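Local coordinates for uncharacterized protein (Bacteroides ovatus CL02T12C04, PDB 6PTM) that probably hydrolyses carrageenan chains from their ends as an exo-acting glycoside hydrolase of family GH42, at residues Tyr84-Trp87 against Asp88-Ile92; Glu120-Glu123 against Ile124-Met127; Asn524-Ala528 against Ser529-Gln533. All blocks are in the same frame, centred on the assembly; numbering follows the deposited sequence.

Each of the three contacts joins neighbouring residues along the chain, so none closes a long loop; they follow in series and neither nest nor cross. Interaction 1 lies near the C-terminal end of helix 69-90, and interaction 2 further on, in helix 109-139. There the two helices are tied by a salt bridge of 2.7 Å from Glu89 OE1 to Arg121 NH2. Interaction 3 comes much later, in the loop between strand 503-506 and helix 534-549, where Glu120 of interaction 2 packs on His532. Arg511, from the same loop, pairs with both Asp88 and Glu120, whose carboxylates lie close together, thus linking the N-terminal helices to the region matching the beta-galactosidase family, probably the catalytic barrel.

Interaction 1: residues Tyr84-Trp87 against Asp88-Ile92; sequences YAKW and DENNI
Asn91 lays its side-chain amide over the indole of Trp87, an amide-aromatic stack between residues four apart at the C-terminal end of helix 69-90. CB of the asparagine sits almost squarely over the six-membered ring, 3.6 Å from its centroid, in a CH-pi contact. CG, placed beside the backbone N and anti to the carbonyl carbon (chi1 -66°), comes within 3.5 Å of Trp87 CE2, and OD1 lies above the same side of the ring near CZ2. The amide is only 11° from parallel with the indole. ND2 rides 3.2 Å above the ring plane, offset toward the rim, and gives a nearly straight bond (169°) of 2.9 Å to Trp87 O, which stays in the amide plane. Stack and bond together fix the rotation of the amide, and the same carbonyl also receives a weak bond from Asn90 N.

One turn back, regular helical bonds from Asp88 N and Glu89 N to Tyr84 O and Ala85 O continue the helix. Lys86 and Glu89 run side by side in a weak salt bridge, NZ to OE1 3.4 Å; the stronger partner of Lys86 NZ is Glu44, and Glu89 OE1 is held chiefly by Arg121 of helix 109-139. Asp88, whose OD2 pairs with Arg511 and whose OD1 accepts from Asn95, meets the indole at its edge, in plane, with OD1 3.4 Å from Trp87 CE3.

Interaction 2: residues Glu120-Glu123 against Ile124-Met127; sequences ERQE and IIEM
Gln122 and Glu126, one helical turn apart, join their side chains along one flank of helix 109-139. Gln122 NE2 gives its N-H to Glu126 OE2 over 3.1 Å at 159°. The acceptor lies in the plane of the amide, yet the donor reaches the carboxylate from above its plane, and the two flat groups are turned 65° apart. The glutamine gets there by a bend: CG stands anti to the backbone N (chi1 -175°), and the kink at the next bond sends the amide along the helix toward the later residue. Its other end is also engaged, since OE1 accepts from Lys43 NZ, so both ends of the amide have partners and its orientation is well defined.

The carbonyls of Glu120 to Glu123 each accept an i+4 N-H. Ile124 N reaches Glu120 O at 3.0 Å, Ile125 N binds Arg121 O, Glu126 N binds Gln122 O at 2.9 Å, and Met127 N binds Glu123 O. Aliphatic groups shelter two of these carbonyls: Ile124 CG1 lies 3.2 Å from Glu120 O, and Ile125 CD1 touches Arg121 O. The same CD1 also meets the side-chain oxygen of the glutamine, 3.7 Å from Gln122 OE1.

The remaining charged ends find mates outside this turn. Glu120 pairs with Arg511, Glu123 OE1 with Arg535, and Arg121 with Glu89 of helix 69-90 and with Asp118. Ile124 is buried against Ile51, Ala78 and Phe81. This mixture of an apolar stripe and charged flanks that pair with neighbouring elements is characteristic of a helix packed among others, here joining helices 44-63 and 69-90 to helix 534-549.

Interaction 3: residues Asn524-Ala528 against Ser529-Gln533; sequences NGYAA and SNNHQ
Tyr526 to Ser529 form a type II beta turn, with Ala528 in the left-handed region (phi 68°) and Ser529 N bonded to Tyr526 O over 3.2 Å. The carbonyl of Tyr526 is gripped twice, because the serine hydroxyl also donates to it: Ser529 OG, placed between its own backbone N and carbonyl carbon, lies a short 2.5 Å from Tyr526 O. The same hydroxyl oxygen receives a nearly straight bond of 2.9 Å from Asn531 ND2, which holds the Asn531 amide beside the tyrosine. There Asn531 CB comes within 3.5 Å of Tyr526 CE1.

His532 secures the middle of the turn. Its ND1 accepts the N-H of Ala528 at 2.9 Å and 173°, the donor sitting near the ring edge but somewhat tilted from its plane. CE1 packs at 3.6 Å on Ala527 CA, and NE2 approaches Tyr526 CE2; the two rings meet obliquely, planes 73° apart and centroids 5.2 Å apart. A leucine in place of His532 would probably leave the buried Ala528 N-H without its acceptor and weaken the hold on the turn.

Around this core, Arg511 bonds to Asn531 O, Phe99 covers Ala527 and Ala528, and Gln533 NE2 reaches Leu482 O. Leading from strand 503-506 into helix 534-549, the segment is consistent with the loop after the last strand of a (beta/alpha)8 barrel, the catalytic fold of family GH42, pinned here by a beta turn with side-chain bonds to its backbone.

Interaction 1: residues Tyr84-Trp87 against Asp88-Ile92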
# COMPACT_ATOMS: atom_id res chain seq x y z
N TYR A 84 24.84 -16.68 -5.91
CA TYR A 84 25.04 -15.37 -5.25
C TYR A 84 26.05 -15.52 -4.11
O TYR A 84 26.92 -14.64 -3.96
CB TYR A 84 23.70 -14.80 -4.78
CG TYR A 84 22.76 -14.37 -5.88
CD1 TYR A 84 23.12 -14.39 -7.22
CD2 TYR A 84 21.50 -13.88 -5.57
CE1 TYR A 84 22.26 -13.96 -8.21
CE2 TYR A 84 20.62 -13.45 -6.55
CZ TYR A 84 21.00 -13.47 -7.87
OH TYR A 84 20.13 -13.02 -8.84
N ALA A 85 25.95 -16.60 -3.31
CA ALA A 85 26.86 -16.88 -2.20
C ALA A 85 28.29 -17.08 -2.75
O ALA A 85 29.23 -16.59 -2.11
CB ALA A 85 26.41 -18.08 -1.42
N LYS A 86 28.43 -17.75 -3.89
CA LYS A 86 29.75 -17.97 -4.55
C LYS A 86 30.31 -16.61 -4.97
O LYS A 86 31.46 -16.34 -4.69
CB LYS A 86 29.61 -18.92 -5.76
CG LYS A 86 30.93 -19.42 -6.33
CD LYS A 86 31.90 -19.85 -5.25
CE LYS A 86 32.70 -21.09 -5.56
NZ LYS A 86 32.78 -21.94 -4.35
N TRP A 87 29.50 -15.75 -5.59
CA TRP A 87 29.91 -14.35 -5.84
C TRP A 87 30.33 -13.70 -4.52
O TRP A 87 31.44 -13.15 -4.48
CB TRP A 87 28.83 -13.54 -6.53
CG TRP A 87 29.38 -12.26 -7.06
CD1 TRP A 87 29.96 -12.08 -8.28
CD2 TRP A 87 29.49 -11.01 -6.36
NE1 TRP A 87 30.37 -10.78 -8.41
CE2 TRP A 87 30.11 -10.10 -7.24
CE3 TRP A 87 29.11 -10.57 -5.09
CZ2 TRP A 87 30.35 -8.77 -6.90
CZ3 TRP A 87 29.31 -9.25 -4.76
CH2 TRP A 87 29.94 -8.37 -5.65
N ASP A 88 29.55 -13.85 -3.46
CA ASP A 88 29.87 -13.16 -2.20
C ASP A 88 31.24 -13.66 -1.70
O ASP A 88 32.06 -12.85 -1.23
CB ASP A 88 28.75 -13.27 -1.16
CG ASP A 88 27.43 -12.62 -1.58
OD1 ASP A 88 27.50 -11.59 -2.28
OD2 ASP A 88 26.33 -13.13 -1.18
N GLU A 89 31.47 -14.96 -1.74
CA GLU A 89 32.71 -15.60 -1.24
C GLU A 89 33.90 -15.03 -2.01
O GLU A 89 34.92 -14.84 -1.41
CB GLU A 89 32.58 -17.12 -1.39
CG GLU A 89 33.76 -17.91 -0.87
CD GLU A 89 33.76 -19.32 -1.45
OE1 GLU A 89 32.68 -19.92 -1.62
OE2 GLU A 89 34.85 -19.81 -1.77
N ASN A 90 33.73 -14.74 -3.31
CA ASN A 90 34.84 -14.29 -4.21
C ASN A 90 34.97 -12.77 -4.23
O ASN A 90 35.92 -12.29 -4.86
CB ASN A 90 34.66 -14.78 -5.64
CG ASN A 90 34.88 -16.27 -5.76
OD1 ASN A 90 35.62 -16.85 -4.97
ND2 ASN A 90 34.21 -16.89 -6.72
N ASN A 91 34.08 -12.03 -3.58
CA ASN A 91 34.06 -10.54 -3.67
C ASN A 91 33.85 -9.97 -2.28
O ASN A 91 32.98 -9.08 -2.15
CB ASN A 91 33.02 -10.10 -4.70
CG ASN A 91 33.38 -10.53 -6.11
OD1 ASN A 91 34.07 -9.80 -6.82
ND2 ASN A 91 32.94 -11.71 -6.53
N ILE A 92 34.59 -10.47 -1.27
CA ILE A 92 34.42 -10.02 0.15
C ILE A 92 34.51 -8.49 0.19
O ILE A 92 33.72 -7.83 0.95
CB ILE A 92 35.46 -10.64 1.12
CG1 ILE A 92 35.53 -12.17 1.13
CG2 ILE A 92 35.23 -10.08 2.52
CD1 ILE A 92 34.21 -12.87 1.18

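Interaction 2: residues Glu120-Glu123 against Ile124-Met127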
# COMPACT_ATOMS: atom_id res chain seq x y z
N GLU A 120 24.01 -17.30 3.85
CA GLU A 120 23.16 -17.61 2.69
C GLU A 120 23.08 -19.12 2.50
O GLU A 120 21.96 -19.59 2.26
CB GLU A 120 23.66 -16.88 1.45
CG GLU A 120 23.46 -15.39 1.58
CD GLU A 120 24.15 -14.62 0.48
OE1 GLU A 120 25.36 -14.87 0.29
OE2 GLU A 120 23.47 -13.77 -0.18
N ARG A 121 24.19 -19.85 2.64
CA ARG A 121 24.14 -21.32 2.46
C ARG A 121 23.33 -21.94 3.61
O ARG A 121 22.58 -22.90 3.35
CB ARG A 121 25.56 -21.87 2.31
CG ARG A 121 26.21 -21.51 0.99
CD ARG A 121 27.73 -21.54 1.10
NE ARG A 121 28.38 -21.13 -0.13
CZ ARG A 121 29.57 -20.56 -0.20
NH1 ARG A 121 30.26 -20.31 0.89
NH2 ARG A 121 30.04 -20.19 -1.37
N GLN A 122 23.45 -21.40 4.82
CA GLN A 122 22.72 -21.96 5.98
C GLN A 122 21.23 -21.70 5.79
O GLN A 122 20.41 -22.60 6.14
CB GLN A 122 23.26 -21.41 7.30
CG GLN A 122 22.60 -22.07 8.50
CD GLN A 122 22.85 -23.57 8.56
OE1 GLN A 122 23.92 -24.07 8.23
NE2 GLN A 122 21.86 -24.29 9.03
N GLU A 123 20.86 -20.51 5.27
CA GLU A 123 19.45 -20.19 4.96
C GLU A 123 18.95 -21.20 3.91
O GLU A 123 17.84 -21.67 4.06
CB GLU A 123 19.31 -18.75 4.48
CG GLU A 123 19.54 -17.77 5.61
CD GLU A 123 18.45 -17.81 6.66
OE1 GLU A 123 17.29 -17.44 6.32
OE2 GLU A 123 18.76 -18.20 7.81
N ILE A 124 19.76 -21.52 2.90
CA ILE A 124 19.35 -22.52 1.87
C ILE A 124 19.14 -23.90 2.54
O ILE A 124 18.16 -24.56 2.20
CB ILE A 124 20.40 -22.57 0.75
CG1 ILE A 124 20.40 -21.25 -0.04
CG2 ILE A 124 20.18 -23.79 -0.12
CD1 ILE A 124 21.58 -21.08 -0.98
N ILE A 125 19.98 -24.28 3.50
CA ILE A 125 19.91 -25.61 4.20
C ILE A 125 18.61 -25.66 5.01
O ILE A 125 17.88 -26.69 4.89
CB ILE A 125 21.17 -25.85 5.07
CG1 ILE A 125 22.42 -26.05 4.20
CG2 ILE A 125 20.96 -27.02 6.04
CD1 ILE A 125 23.74 -25.81 4.96
N GLU A 126 18.28 -24.59 5.73
CA GLU A 126 17.01 -24.52 6.51
C GLU A 126 15.84 -24.66 5.54
O GLU A 126 14.90 -25.44 5.81
CB GLU A 126 16.87 -23.18 7.25
CG GLU A 126 18.01 -22.86 8.18
CD GLU A 126 18.06 -23.67 9.46
OE1 GLU A 126 17.07 -24.36 9.76
OE2 GLU A 126 19.10 -23.61 10.15
N MET A 127 15.90 -23.95 4.41
CA MET A 127 14.81 -23.90 3.42
C MET A 127 14.65 -25.28 2.76
O MET A 127 13.50 -25.72 2.54
CB MET A 127 15.13 -22.83 2.38
CG MET A 127 14.12 -22.74 1.27
SD MET A 127 14.23 -21.18 0.34
CE MET A 127 15.84 -21.37 -0.42

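Interaction 3: residues Asn524-Ala528 against Ser529-Gln533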
# COMPACT_ATOMS: atom_id res chain seq x y z
N ASN A 524 22.58 2.83 0.11
CA ASN A 524 22.23 2.41 1.51
C ASN A 524 21.35 1.15 1.52
O ASN A 524 21.36 0.44 2.55
CB ASN A 524 21.62 3.56 2.34
CG ASN A 524 20.39 3.20 3.16
OD1 ASN A 524 19.27 3.05 2.65
ND2 ASN A 524 20.58 3.04 4.45
N GLY A 525 20.65 0.84 0.43
CA GLY A 525 19.52 -0.11 0.44
C GLY A 525 19.93 -1.57 0.36
O GLY A 525 19.07 -2.45 0.68
N TYR A 526 21.18 -1.86 -0.04
CA TYR A 526 21.54 -3.19 -0.61
C TYR A 526 21.86 -4.22 0.49
O TYR A 526 21.23 -5.29 0.49
CB TYR A 526 22.68 -3.10 -1.62
CG TYR A 526 22.91 -4.37 -2.40
CD1 TYR A 526 21.95 -4.86 -3.29
CD2 TYR A 526 24.10 -5.08 -2.27
CE1 TYR A 526 22.18 -6.02 -4.02
CE2 TYR A 526 24.35 -6.22 -3.01
CZ TYR A 526 23.38 -6.70 -3.89
OH TYR A 526 23.63 -7.83 -4.62
N ALA A 527 22.84 -3.95 1.36
CA ALA A 527 23.33 -5.01 2.28
C ALA A 527 22.20 -5.43 3.24
O ALA A 527 21.48 -4.52 3.76
CB ALA A 527 24.58 -4.55 2.99
N ALA A 528 22.03 -6.74 3.45
CA ALA A 528 21.09 -7.33 4.45
C ALA A 528 19.64 -7.05 4.02
O ALA A 528 18.72 -7.18 4.87
CB ALA A 528 21.39 -6.78 5.84
N SER A 529 19.44 -6.67 2.76
CA SER A 529 18.13 -6.67 2.05
C SER A 529 17.88 -8.10 1.56
O SER A 529 18.76 -9.03 1.77
CB SER A 529 18.11 -5.64 0.92
OG SER A 529 18.90 -6.05 -0.21
N ASN A 530 16.76 -8.29 0.86
CA ASN A 530 16.33 -9.60 0.33
C ASN A 530 17.43 -10.15 -0.57
O ASN A 530 17.49 -11.38 -0.69
CB ASN A 530 14.96 -9.54 -0.37
CG ASN A 530 14.90 -8.54 -1.49
OD1 ASN A 530 14.47 -7.40 -1.27
ND2 ASN A 530 15.36 -8.95 -2.67
N ASN A 531 18.27 -9.28 -1.14
CA ASN A 531 19.38 -9.68 -2.05
C ASN A 531 20.37 -10.59 -1.30
O ASN A 531 21.21 -11.24 -1.99
CB ASN A 531 20.06 -8.46 -2.66
CG ASN A 531 19.10 -7.70 -3.55
OD1 ASN A 531 18.90 -8.08 -4.72
ND2 ASN A 531 18.59 -6.59 -3.03
N HIS A 532 20.28 -10.67 0.04
CA HIS A 532 21.11 -11.54 0.91
C HIS A 532 20.26 -12.54 1.70
O HIS A 532 20.79 -13.12 2.69
CB HIS A 532 21.94 -10.66 1.87
CG HIS A 532 22.91 -9.79 1.16
ND1 HIS A 532 23.44 -8.65 1.70
CD2 HIS A 532 23.49 -9.93 -0.06
CE1 HIS A 532 24.29 -8.11 0.84
NE2 HIS A 532 24.33 -8.88 -0.25
N GLN A 533 19.00 -12.78 1.33
CA GLN A 533 18.07 -13.55 2.22
C GLN A 533 17.25 -14.56 1.40
O GLN A 533 16.09 -14.30 1.05
CB GLN A 533 17.14 -12.62 2.98
CG GLN A 533 17.85 -11.59 3.84
CD GLN A 533 16.90 -10.50 4.28
OE1 GLN A 533 16.05 -10.05 3.50
NE2 GLN A 533 17.06 -10.06 5.53